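Local coordinates for hypothetical protein PAE2754 (PDB 1V8P), which is a magnesium-dependent PIN-domain exonuclease that probably serves as the ribonuclease toxin of a type II toxin-antitoxin system, at residues C[42-47]-C[90-95]. The protein carries 1 engineered substitution. Residues are numbered along the deposited sequence; the frame is centred on the assembly and turned at random.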
# COMPACT_ATOMS: atom_id res chain seq x y z
N ALA C 42 24.16 -1.86 4.08
CA ALA C 42 25.31 -2.32 3.30
C ALA C 42 26.53 -1.41 3.49
O ALA C 42 27.42 -1.39 2.64
CB ALA C 42 24.95 -2.40 1.82
N HIS C 43 26.56 -0.66 4.58
CA HIS C 43 27.67 0.24 4.86
C HIS C 43 27.98 0.22 6.35
O HIS C 43 28.39 1.23 6.91
CB HIS C 43 27.31 1.67 4.45
CG HIS C 43 27.15 1.86 2.97
ND1 HIS C 43 28.22 1.88 2.10
CD2 HIS C 43 26.04 2.04 2.21
CE1 HIS C 43 27.78 2.07 0.87
NE2 HIS C 43 26.46 2.17 0.91
N TYR C 44 27.76 -0.93 6.98
CA TYR C 44 28.00 -1.11 8.41
C TYR C 44 29.22 -0.35 8.94
O TYR C 44 29.10 0.50 9.81
CB TYR C 44 28.18 -2.60 8.72
CG TYR C 44 27.89 -2.97 10.16
CD1 TYR C 44 26.57 -3.11 10.61
CD2 TYR C 44 28.92 -3.22 11.07
CE1 TYR C 44 26.29 -3.49 11.93
CE2 TYR C 44 28.65 -3.60 12.39
CZ TYR C 44 27.33 -3.74 12.81
OH TYR C 44 27.04 -4.14 14.10
N ASP C 45 30.39 -0.69 8.40
CA ASP C 45 31.66 -0.09 8.82
C ASP C 45 31.71 1.43 8.91
O ASP C 45 32.20 1.99 9.90
CB ASP C 45 32.80 -0.55 7.89
CG ASP C 45 33.05 -2.05 7.97
OD1 ASP C 45 33.03 -2.59 9.10
OD2 ASP C 45 33.27 -2.68 6.91
N LYS C 46 31.19 2.10 7.89
CA LYS C 46 31.20 3.55 7.83
C LYS C 46 30.40 4.27 8.93
O LYS C 46 30.61 5.47 9.15
CB LYS C 46 30.71 3.99 6.43
CG LYS C 46 31.44 3.27 5.30
CD LYS C 46 31.23 3.97 3.96
CE LYS C 46 32.09 3.34 2.85
NZ LYS C 46 31.63 1.96 2.52
N TRP C 47 29.51 3.56 9.62
CA TRP C 47 28.72 4.21 10.66
C TRP C 47 28.63 3.48 12.00
O TRP C 47 28.23 4.07 13.01
CB TRP C 47 27.31 4.50 10.15
CG TRP C 47 26.56 3.30 9.64
CD1 TRP C 47 26.50 2.84 8.35
CD2 TRP C 47 25.78 2.39 10.42
NE1 TRP C 47 25.74 1.69 8.28
CE2 TRP C 47 25.28 1.39 9.54
CE3 TRP C 47 25.45 2.30 11.78
CZ2 TRP C 47 24.48 0.34 9.98
CZ3 TRP C 47 24.65 1.25 12.22
CH2 TRP C 47 24.18 0.28 11.31
N LEU C 90 19.42 -3.45 12.69
CA LEU C 90 18.42 -2.72 13.46
C LEU C 90 18.73 -2.67 14.94
O LEU C 90 18.39 -1.70 15.61
CB LEU C 90 17.02 -3.31 13.26
CG LEU C 90 16.35 -3.00 11.93
CD1 LEU C 90 15.05 -3.80 11.81
CD2 LEU C 90 16.06 -1.51 11.84
N SER C 91 19.36 -3.71 15.46
CA SER C 91 19.66 -3.74 16.88
C SER C 91 20.68 -2.67 17.27
O SER C 91 20.75 -2.27 18.43
CB SER C 91 20.20 -5.12 17.27
OG SER C 91 21.50 -5.33 16.75
N SER C 92 21.44 -2.18 16.30
CA SER C 92 22.46 -1.17 16.55
C SER C 92 21.95 0.24 16.83
O SER C 92 22.69 1.08 17.32
CB SER C 92 23.43 -1.10 15.37
OG SER C 92 23.97 -2.38 15.08
N PHE C 93 20.68 0.49 16.52
CA PHE C 93 20.08 1.81 16.69
C PHE C 93 19.29 2.03 17.94
O PHE C 93 18.69 1.10 18.47
CB PHE C 93 19.16 2.12 15.51
CG PHE C 93 19.87 2.24 14.20
CD1 PHE C 93 20.45 1.14 13.60
CD2 PHE C 93 19.95 3.47 13.55
CE1 PHE C 93 21.10 1.25 12.37
CE2 PHE C 93 20.59 3.59 12.33
CZ PHE C 93 21.17 2.47 11.74
N LYS C 94 19.28 3.28 18.39
CA LYS C 94 18.54 3.69 19.57
C LYS C 94 17.12 3.86 19.03
O LYS C 94 16.93 4.34 17.92
CB LYS C 94 19.06 5.05 20.07
CG LYS C 94 18.91 5.30 21.56
CD LYS C 94 17.45 5.40 22.03
CE LYS C 94 17.37 5.74 23.53
NZ LYS C 94 15.97 5.85 24.04
N VAL C 95 16.12 3.46 19.80
CA VAL C 95 14.75 3.58 19.36
C VAL C 95 14.05 4.66 20.16
O VAL C 95 14.03 4.61 21.39
CB VAL C 95 14.01 2.23 19.54
CG1 VAL C 95 12.59 2.31 18.99
CG2 VAL C 95 14.79 1.14 18.83
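W47 and F93 meet where the CE1 and CZ side of the phenyl ring reaches CH2 and CZ3 of the indole: CH2 of W47 comes to 3.4 Å from CE1 of F93, and CZ of F93 lies over one face of the indole. The six-membered ring of W47 and the phenyl ring are tilted by 48° with centroids 5.0 Å apart, an oblique aromatic pair, while the two side chains cross at about a right angle. S92 takes a different side of the indole, its CB near the ring plane at the edge, 4.1 Å from CZ3 of W47. Beyond it, the OH of Y44 ends 3.7 Å from OG of S92, a loose approach; that OG is instead hydrogen-bonded to the carbonyl oxygen of K88, within helix 79-91, and the carbonyl oxygen of S92 to NE of R51. In the PIN domain, a parallel α/β fold, the contact joins the short helix 44-48 to the turn between helix 79-91 and strand 94-95, at one edge of this chain's parallel sheet. F93 also packs on L37, L54 and I56, and its side chain lies about 10 Å from that of D33, a predicted magnesium ligand. A chi1 of 57° turns the indole of W47 so that CZ3 and CH2 point to S92 and F93, while its NE1 is hydrogen-bonded to the carbonyl oxygen of L40, helping to fix the buried ring, and L155 of helix 148-156 packs against it.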